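Local coordinates for protein aspartate aminotransferase, mitochondrial (Trypanosoma brucei brucei, PDB 4W5K) that probably transfers the amino group of L-aspartate to 2-oxoglutarate, with pyridoxal 5'-phosphate as cofactor and as a homodimer, at residues G99-L104 with E132-K137; D109-F114 with A138-T143; V325-A330 with N383-S388. The protein carries 1 engineered substitution. All blocks are in the same frame, centred on the assembly; numbering follows the deposited sequence.

Contact 1. Residues G99-L104 with E132-K137. With PLP (pyridoxal-5'-phosphate), chain C.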
loop_
_atom_site.group_PDB
_atom_site.type_symbol
_atom_site.label_atom_id
_atom_site.label_comp_id
_atom_site.label_asym_id
_atom_site.label_seq_id
_atom_site.Cartn_x
_atom_site.Cartn_y
_atom_site.Cartn_z
ATOM N N GLY A 99 -2.764 5.261 3.821
ATOM C CA GLY A 99 -3.228 6.636 3.929
ATOM C C GLY A 99 -4.739 6.775 3.859
ATOM O O GLY A 99 -5.490 5.795 3.875
ATOM N N GLY A 100 -5.211 8.017 3.797
ATOM C CA GLY A 100 -6.628 8.233 3.553
ATOM C C GLY A 100 -7.102 7.689 2.216
ATOM O O GLY A 100 -8.291 7.290 2.080
ATOM N N THR A 101 -6.201 7.666 1.225
ATOM C CA THR A 101 -6.556 7.174 -0.103
ATOM C C THR A 101 -6.953 5.717 -0.011
ATOM O O THR A 101 -8.004 5.339 -0.544
ATOM C CB THR A 101 -5.415 7.331 -1.122
ATOM O OG1 THR A 101 -5.014 8.717 -1.181
ATOM C CG2 THR A 101 -5.860 6.858 -2.507
ATOM N N GLY A 102 -6.124 4.918 0.663
ATOM C CA GLY A 102 -6.440 3.495 0.853
ATOM C C GLY A 102 -7.770 3.297 1.584
ATOM O O GLY A 102 -8.574 2.418 1.239
ATOM N N ALA A 103 -8.032 4.119 2.599
ATOM C CA ALA A 103 -9.304 3.994 3.301
ATOM C C ALA A 103 -10.488 4.326 2.393
ATOM O O ALA A 103 -11.526 3.673 2.461
ATOM C CB ALA A 103 -9.338 4.909 4.556
ATOM N N LEU A 104 -10.351 5.355 1.553
ATOM C CA LEU A 104 -11.432 5.689 0.607
ATOM C C LEU A 104 -11.692 4.530 -0.343
ATOM O O LEU A 104 -12.844 4.186 -0.625
ATOM C CB LEU A 104 -11.081 6.940 -0.197
ATOM C CG LEU A 104 -11.126 8.177 0.694
ATOM C CD1 LEU A 104 -10.304 9.286 0.049
ATOM C CD2 LEU A 104 -12.623 8.638 0.928
ATOM N N GLU A 132 -13.082 10.874 -7.732
ATOM C CA GLU A 132 -13.856 10.301 -8.836
ATOM C C GLU A 132 -13.331 8.924 -9.250
ATOM O O GLU A 132 -14.091 7.965 -9.380
ATOM C CB GLU A 132 -13.851 11.231 -10.055
ATOM C CG GLU A 132 -14.797 10.734 -11.139
ATOM C CD GLU A 132 -14.993 11.738 -12.263
ATOM O OE1 GLU A 132 -13.992 12.332 -12.709
ATOM O OE2 GLU A 132 -16.152 11.943 -12.690
ATOM N N SER A 133 -12.022 8.833 -9.450
ATOM C CA SER A 133 -11.426 7.584 -9.892
ATOM C C SER A 133 -11.488 6.499 -8.818
ATOM O O SER A 133 -11.746 5.324 -9.126
ATOM C CB SER A 133 -9.968 7.784 -10.313
ATOM O OG SER A 133 -9.521 6.539 -10.873
ATOM N N ILE A 134 -11.203 6.879 -7.578
ATOM C CA ILE A 134 -11.285 5.937 -6.453
ATOM C C ILE A 134 -12.634 5.242 -6.457
ATOM O O ILE A 134 -12.725 4.011 -6.436
ATOM C CB ILE A 134 -11.091 6.649 -5.098
ATOM C CG1 ILE A 134 -9.636 7.121 -4.924
ATOM C CG2 ILE A 134 -11.420 5.711 -3.935
ATOM C CD1 ILE A 134 -9.446 8.145 -3.775
ATOM N N PHE A 135 -13.700 6.033 -6.515
ATOM C CA PHE A 135 -14.994 5.411 -6.403
ATOM C C PHE A 135 -15.429 4.765 -7.696
ATOM O O PHE A 135 -16.142 3.785 -7.646
ATOM C CB PHE A 135 -15.997 6.449 -5.875
ATOM C CG PHE A 135 -15.778 6.738 -4.410
ATOM C CD1 PHE A 135 -16.069 5.751 -3.460
ATOM C CD2 PHE A 135 -15.216 7.946 -3.983
ATOM C CE1 PHE A 135 -15.835 5.970 -2.119
ATOM C CE2 PHE A 135 -14.992 8.182 -2.636
ATOM C CZ PHE A 135 -15.302 7.190 -1.702
ATOM N N ALA A 136 -14.944 5.242 -8.845
ATOM C CA ALA A 136 -15.225 4.542 -10.099
ATOM C C ALA A 136 -14.671 3.123 -10.052
ATOM O O ALA A 136 -15.344 2.158 -10.445
ATOM C CB ALA A 136 -14.639 5.295 -11.293
ATOM N N LYS A 137 -13.446 2.993 -9.547
ATOM C CA LYS A 137 -12.815 1.661 -9.443
ATOM C C LYS A 137 -13.633 0.746 -8.520
ATOM O O LYS A 137 -13.690 -0.465 -8.734
ATOM C CB LYS A 137 -11.369 1.782 -8.931
ATOM C CG LYS A 137 -10.384 2.371 -9.947
ATOM C CD LYS A 137 -10.276 1.454 -11.163
ATOM C CE LYS A 137 -9.326 2.020 -12.217
ATOM N NZ LYS A 137 -9.210 1.147 -13.432
HETATM N N1 PLP C . -8.620 13.144 0.842
HETATM C C2 PLP C . -8.310 14.483 0.829
HETATM C C2A PLP C . -9.428 15.468 0.947
HETATM C C3 PLP C . -6.986 14.905 0.708
HETATM O O3 PLP C . -6.656 16.232 0.674
HETATM C C4 PLP C . -5.971 13.963 0.606
HETATM C C4A PLP C . -4.549 14.440 0.710
HETATM O O4A PLP C . -4.032 14.983 -0.270
HETATM C C5 PLP C . -6.283 12.604 0.621
HETATM C C6 PLP C . -7.613 12.201 0.757
HETATM C C5A PLP C . -5.192 11.552 0.482
HETATM O O4P PLP C . -4.479 11.412 1.679
HETATM P P PLP C . -3.394 10.312 1.867
HETATM O O1P PLP C . -2.043 10.831 1.475
HETATM O O2P PLP C . -3.751 9.096 1.049
HETATM O O3P PLP C . -3.432 9.993 3.344
#
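Leu-104 and Ile-134 face each other between helical segments 99-104 and 132-137, whose axes approach to 10.4 Å at a crossing angle of -34°, and their aliphatic branches make the centre of the contact. Ile-134 CG2 comes alongside Leu-104 CB at 3.9 Å, while the CG1-CD1 branch reaches toward the start of helix 99-110. Its CD1 ends 4.0 Å from Thr-101 CG2, the two side chains meeting at about a right angle. Phe-135 leaves its helix at a tangent, yet its ring swings in and sets CZ 4.0 Å from Leu-104 CD2; Phe-207 meets the same ring edge-to-face. The remaining branch of Leu-104, CD1, lies 4.0 Å from C6 of the cofactor, pyridoxal phosphate, which links this apolar layer to the active site.

Thr-101 is split between two tasks. With CG2 anti to the backbone N (chi1 -56° for OG1), the methyl faces Ile-134 and OG1 lies beside its own N. OG1 and N of Thr-101 can therefore both donate to phosphate oxygen O2P, OG1 at 2.6 Å and N at 2.8 Å. Gly-100 N adds a bond to O3P of 2.7 Å. Arg-253 of the same chain and Tyr-62 of the second subunit also hydrogen-bond to the cofactor. The phosphate sits at the N-terminal end of helix 99-110, where the helix dipole would be expected to favour its negative charge.

Contact 2. Residues D109-F114 with A138-T143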
loop_
_atom_site.group_PDB
_atom_site.type_symbol
_atom_site.label_atom_id
_atom_site.label_comp_id
_atom_site.label_asym_id
_atom_site.label_seq_id
_atom_site.Cartn_x
_atom_site.Cartn_y
_atom_site.Cartn_z
ATOM N N ASP A 109 -14.871 -0.136 -1.775
ATOM C CA ASP A 109 -14.997 -1.536 -2.166
ATOM C C ASP A 109 -15.846 -2.348 -1.180
ATOM O O ASP A 109 -16.367 -3.417 -1.539
ATOM C CB ASP A 109 -13.598 -2.192 -2.296
ATOM C CG ASP A 109 -12.922 -1.892 -3.644
ATOM O OD1 ASP A 109 -13.635 -1.711 -4.644
ATOM O OD2 ASP A 109 -11.665 -1.881 -3.716
ATOM N N LEU A 110 -15.964 -1.869 0.053
ATOM C CA LEU A 110 -16.741 -2.549 1.086
ATOM C C LEU A 110 -18.240 -2.174 1.036
ATOM O O LEU A 110 -19.064 -2.900 1.581
ATOM C CB LEU A 110 -16.203 -2.215 2.478
ATOM C CG LEU A 110 -16.788 -3.068 3.603
ATOM C CD1 LEU A 110 -16.364 -4.539 3.436
ATOM C CD2 LEU A 110 -16.359 -2.501 4.951
ATOM N N LEU A 111 -18.576 -1.076 0.377
ATOM C CA LEU A 111 -19.927 -0.515 0.530
ATOM C C LEU A 111 -21.050 -1.489 0.180
ATOM O O LEU A 111 -22.114 -1.453 0.822
ATOM C CB LEU A 111 -20.104 0.766 -0.307
ATOM C CG LEU A 111 -19.273 1.950 0.202
ATOM C CD1 LEU A 111 -19.463 3.168 -0.661
ATOM C CD2 LEU A 111 -19.647 2.291 1.640
ATOM N N ASN A 112 -20.825 -2.377 -0.786
ATOM C CA ASN A 112 -21.930 -3.245 -1.191
ATOM C C ASN A 112 -22.223 -4.350 -0.176
ATOM O O ASN A 112 -23.205 -5.055 -0.322
ATOM C CB ASN A 112 -21.710 -3.844 -2.590
ATOM C CG ASN A 112 -20.499 -4.750 -2.677
ATOM O OD1 ASN A 112 -19.791 -4.950 -1.713
ATOM N ND2 ASN A 112 -20.267 -5.298 -3.853
ATOM N N ARG A 113 -21.426 -4.437 0.879
ATOM C CA ARG A 113 -21.726 -5.319 2.012
ATOM C C ARG A 113 -22.824 -4.758 2.903
ATOM O O ARG A 113 -23.438 -5.494 3.669
ATOM C CB ARG A 113 -20.466 -5.539 2.865
ATOM C CG ARG A 113 -19.566 -6.674 2.431
ATOM C CD ARG A 113 -19.325 -6.773 0.940
ATOM N NE ARG A 113 -18.787 -8.100 0.655
ATOM C CZ ARG A 113 -18.662 -8.659 -0.550
ATOM N NH1 ARG A 113 -19.023 -8.009 -1.651
ATOM N NH2 ARG A 113 -18.172 -9.893 -0.650
ATOM N N PHE A 114 -23.084 -3.444 2.835
ATOM C CA PHE A 114 -24.076 -2.914 3.738
ATOM C C PHE A 114 -24.922 -1.764 3.178
ATOM O O PHE A 114 -25.828 -1.306 3.850
ATOM C CB PHE A 114 -23.419 -2.492 5.058
ATOM C CG PHE A 114 -22.377 -1.391 4.936
ATOM C CD1 PHE A 114 -21.054 -1.685 4.628
ATOM C CD2 PHE A 114 -22.730 -0.062 5.181
ATOM C CE1 PHE A 114 -20.082 -0.680 4.531
ATOM C CE2 PHE A 114 -21.761 0.969 5.096
ATOM C CZ PHE A 114 -20.439 0.662 4.770
ATOM N N ALA A 138 -14.296 1.346 -7.525
ATOM C CA ALA A 138 -15.129 0.618 -6.562
ATOM C C ALA A 138 -16.556 0.387 -7.049
ATOM O O ALA A 138 -17.378 -0.131 -6.293
ATOM C CB ALA A 138 -15.176 1.361 -5.237
ATOM N N GLY A 139 -16.863 0.822 -8.273
ATOM C CA GLY A 139 -18.144 0.519 -8.908
ATOM C C GLY A 139 -19.191 1.605 -8.743
ATOM O O GLY A 139 -20.380 1.371 -8.957
ATOM N N MET A 140 -18.758 2.792 -8.353
ATOM C CA MET A 140 -19.731 3.874 -8.130
ATOM C C MET A 140 -19.408 5.135 -8.888
ATOM O O MET A 140 -18.260 5.596 -8.911
ATOM C CB MET A 140 -19.837 4.192 -6.635
ATOM C CG MET A 140 -20.360 3.013 -5.792
ATOM S SD MET A 140 -19.855 3.261 -4.077
ATOM C CE MET A 140 -21.058 4.468 -3.563
ATOM N N GLU A 141 -20.458 5.729 -9.457
ATOM C CA GLU A 141 -20.375 7.027 -10.100
ATOM C C GLU A 141 -20.478 8.186 -9.109
ATOM O O GLU A 141 -21.470 8.326 -8.402
ATOM C CB GLU A 141 -21.489 7.146 -11.147
ATOM C CG GLU A 141 -21.403 8.410 -11.955
ATOM C CD GLU A 141 -22.605 8.600 -12.848
ATOM O OE1 GLU A 141 -23.495 7.726 -12.835
ATOM O OE2 GLU A 141 -22.658 9.628 -13.553
ATOM N N LEU A 142 -19.434 9.003 -9.038
ATOM C CA LEU A 142 -19.472 10.215 -8.223
ATOM C C LEU A 142 -20.322 11.277 -8.895
ATOM O O LEU A 142 -20.116 11.609 -10.060
ATOM C CB LEU A 142 -18.053 10.724 -7.986
ATOM C CG LEU A 142 -17.879 11.969 -7.107
ATOM C CD1 LEU A 142 -18.230 11.678 -5.662
ATOM C CD2 LEU A 142 -16.405 12.412 -7.194
ATOM N N THR A 143 -21.299 11.788 -8.161
ATOM C CA THR A 143 -22.224 12.768 -8.717
ATOM C C THR A 143 -22.311 13.977 -7.777
ATOM O O THR A 143 -22.245 13.833 -6.564
ATOM C CB THR A 143 -23.602 12.140 -8.957
ATOM O OG1 THR A 143 -24.395 12.998 -9.779
ATOM C CG2 THR A 143 -24.313 11.873 -7.652
HETATM O O HOH W 1 -15.922 -2.781 -5.560
#
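Asp-109 and Ala-138 bring the backbones nearest, with their CA atoms 4.9 Å apart, at a point where the second segment has just left its helix. Segment 109-114 carries on from helix 99-110, with turn bonds from Arg-113 N to Leu-110 O and from Phe-114 N to Leu-111 O. On the other side, Gly-139 leaves helix 129-137 with a positive phi of 95° and two bonds back into the last turn, a Schellman motif. The chain then extends into strand 141-149, which pairs in parallel with strand 120-124, so that strand, helix and strand make a beta-alpha-beta crossover of the large mixed sheet in this aminotransferase fold.

The side chains meet in two places. Asp-109 starts out away from its partner, but its carboxylate turns back: OD1 stands 3.4 Å from Ala-138 CA and also touches the methyl CB. A water joins the same two residues, donating to Asp-109 OD1 at 2.7 Å and to Ala-138 O at 3.1 Å. The second carboxylate oxygen, OD2, is held by a salt bridge to Arg-105 NE, so both oxygens of the group have a partner.

Further along, Leu-111 and Met-140 cross at about a right angle. Leu-111 CD1 lies 3.4 Å from Met-140 SD and 3.6 Å from Met-140 CE; the bend at chi3 (78°) folds the terminal methyl so that it and the sulfur both meet this one branch. Cys-118 touches both of these side chains.

Contact 3. Residues V325-A330 with N383-S388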
loop_
_atom_site.group_PDB
_atom_site.type_symbol
_atom_site.label_atom_id
_atom_site.label_comp_id
_atom_site.label_asym_id
_atom_site.label_seq_id
_atom_site.Cartn_x
_atom_site.Cartn_y
_atom_site.Cartn_z
ATOM N N VAL A 325 -4.070 38.734 2.942
ATOM C CA VAL A 325 -5.170 39.691 2.840
ATOM C C VAL A 325 -4.755 41.106 3.260
ATOM O O VAL A 325 -5.094 42.094 2.593
ATOM C CB VAL A 325 -6.369 39.235 3.674
ATOM C CG1 VAL A 325 -7.463 40.291 3.654
ATOM C CG2 VAL A 325 -6.882 37.898 3.130
ATOM N N SER A 326 -3.993 41.207 4.343
ATOM C CA SER A 326 -3.573 42.519 4.814
ATOM C C SER A 326 -2.574 43.159 3.846
ATOM O O SER A 326 -2.626 44.359 3.617
ATOM C CB SER A 326 -2.972 42.426 6.214
ATOM O OG SER A 326 -1.724 41.769 6.178
ATOM N N GLU A 327 -1.681 42.362 3.264
ATOM C CA GLU A 327 -0.721 42.896 2.296
ATOM C C GLU A 327 -1.424 43.304 1.004
ATOM O O GLU A 327 -1.008 44.256 0.351
ATOM C CB GLU A 327 0.380 41.882 1.975
ATOM C CG GLU A 327 1.347 41.590 3.119
ATOM C CD GLU A 327 2.221 42.772 3.509
ATOM O OE1 GLU A 327 2.557 43.626 2.647
ATOM O OE2 GLU A 327 2.574 42.846 4.703
ATOM N N LEU A 328 -2.473 42.577 0.624
ATOM C CA LEU A 328 -3.239 42.965 -0.564
ATOM C C LEU A 328 -3.872 44.345 -0.343
ATOM O O LEU A 328 -3.855 45.212 -1.227
ATOM C CB LEU A 328 -4.299 41.914 -0.901
ATOM C CG LEU A 328 -3.772 40.697 -1.695
ATOM C CD1 LEU A 328 -4.724 39.516 -1.666
ATOM C CD2 LEU A 328 -3.477 41.113 -3.139
ATOM N N LYS A 329 -4.415 44.568 0.846
ATOM C CA LYS A 329 -4.989 45.877 1.166
ATOM C C LYS A 329 -3.908 46.969 1.173
ATOM O O LYS A 329 -4.113 48.074 0.646
ATOM C CB LYS A 329 -5.710 45.827 2.511
ATOM C CG LYS A 329 -6.412 47.116 2.864
ATOM C CD LYS A 329 -6.995 47.087 4.263
ATOM C CE LYS A 329 -7.780 48.367 4.536
ATOM N NZ LYS A 329 -8.235 48.487 5.952
ATOM N N ALA A 330 -2.744 46.649 1.740
ATOM C CA ALA A 330 -1.627 47.593 1.773
ATOM C C ALA A 330 -1.123 47.958 0.372
ATOM O O ALA A 330 -0.680 49.087 0.141
ATOM C CB ALA A 330 -0.495 47.030 2.604
ATOM N N ASN A 383 8.160 35.446 0.947
ATOM C CA ASN A 383 7.583 35.649 -0.378
ATOM C C ASN A 383 6.168 36.235 -0.387
ATOM O O ASN A 383 5.623 36.503 -1.456
ATOM C CB ASN A 383 7.592 34.337 -1.176
ATOM C CG ASN A 383 6.757 33.222 -0.533
ATOM O OD1 ASN A 383 5.809 33.473 0.227
ATOM N ND2 ASN A 383 7.099 31.977 -0.863
ATOM N N VAL A 384 5.573 36.421 0.788
ATOM C CA VAL A 384 4.165 36.806 0.835
ATOM C C VAL A 384 3.983 38.230 0.312
ATOM O O VAL A 384 2.959 38.558 -0.283
ATOM C CB VAL A 384 3.574 36.658 2.264
ATOM C CG1 VAL A 384 4.171 37.661 3.223
ATOM C CG2 VAL A 384 2.040 36.772 2.233
ATOM N N GLU A 385 4.993 39.073 0.479
ATOM C CA GLU A 385 4.881 40.434 -0.019
ATOM C C GLU A 385 4.905 40.462 -1.545
ATOM O O GLU A 385 4.109 41.172 -2.167
ATOM C CB GLU A 385 5.987 41.304 0.570
ATOM C CG GLU A 385 5.721 41.677 2.029
ATOM C CD GLU A 385 6.963 42.142 2.768
ATOM O OE1 GLU A 385 7.985 41.419 2.756
ATOM O OE2 GLU A 385 6.913 43.237 3.365
ATOM N N TYR A 386 5.791 39.667 -2.136
ATOM C CA TYR A 386 5.946 39.577 -3.589
ATOM C C TYR A 386 4.677 39.024 -4.240
ATOM O O TYR A 386 4.200 39.541 -5.258
ATOM C CB TYR A 386 7.161 38.701 -3.938
ATOM C CG TYR A 386 7.315 38.372 -5.415
ATOM C CD1 TYR A 386 7.787 39.324 -6.311
ATOM C CD2 TYR A 386 7.000 37.108 -5.907
ATOM C CE1 TYR A 386 7.933 39.028 -7.656
ATOM C CE2 TYR A 386 7.138 36.808 -7.253
ATOM C CZ TYR A 386 7.608 37.775 -8.123
ATOM O OH TYR A 386 7.757 37.486 -9.465
ATOM N N VAL A 387 4.138 37.967 -3.647
ATOM C CA VAL A 387 2.956 37.321 -4.189
ATOM C C VAL A 387 1.750 38.248 -4.097
ATOM O O VAL A 387 0.959 38.320 -5.034
ATOM C CB VAL A 387 2.661 36.007 -3.471
ATOM C CG1 VAL A 387 1.284 35.489 -3.858
ATOM C CG2 VAL A 387 3.740 34.979 -3.818
ATOM N N SER A 388 1.615 38.952 -2.978
ATOM C CA SER A 388 0.522 39.922 -2.828
ATOM C C SER A 388 0.588 41.003 -3.902
ATOM O O SER A 388 -0.439 41.360 -4.485
ATOM C CB SER A 388 0.547 40.577 -1.445
ATOM O OG SER A 388 0.458 39.597 -0.424
#
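The carboxylates of Glu-327 and Glu-385 are turned almost perpendicular to one another, their planes 79° apart, and they do not stack. Instead, Glu-327 OE1 comes up against the aliphatic part of its neighbour, 3.8 Å from Glu-385 CG. The charged ends stay a little apart, with Glu-327 OE1 4.4 Å from Glu-385 OE2. Arg-323, one turn before Glu-327, probably eases this like-charge approach: it makes a salt bridge to Glu-327 OE2 and a long, weak ion pair to Glu-385 OE2. A bend at chi2 of Glu-327 (-67°) points the carboxylate outward from its helix, OE1 meeting Glu-385 and OE2 lying nearer the helix start.

Ser-388 faces the CB end of the same glutamate, its OG 3.3 Å from Glu-327 CB. That hydroxyl donates to Val-384 O of its own helix at 2.7 Å. The carbonyl also accepts from Ser-388 N, the two donors arriving from opposite faces of its plane. On the other flank Leu-328 reaches across with CD2, 3.3 Å from Ser-388 O.

Leu-328 CA and Ser-388 CA are 5.3 Å apart, a closeness consistent with the small side chain of Ser-388. The axes of segments 325-330 and 384-388 pass at 9.1 Å with a crossing angle of -55°. This helix-helix crossing packs the last turns of helix 300-331 against the first turn of the C-terminal helix 384-395, consistent with the small domain of class I aminotransferases.

In the fold
Contacts 1 and 2 adjoin, their centres 10 Å apart, and both draw on helix 99-110: contact 1 on its start, beside the cofactor, and contact 2 from Asp-109 onward. Their segments alternate along the chain, in the order 99-104, 109-114, 132-137, 138-143, and a probable hydrogen bond from Met-140 N to Phe-135 O spans the junction of the last two. Contact 3 comes later in sequence and on the opposite side of the chain's centre, about 37 Å from contact 1 and 44 Å from contact 2 between centres. The first two lie where helices 99-110 and 129-137 pack together, next to the mixed sheet, while the third joins helices 300-331 and 384-395, remote from the annotated sites.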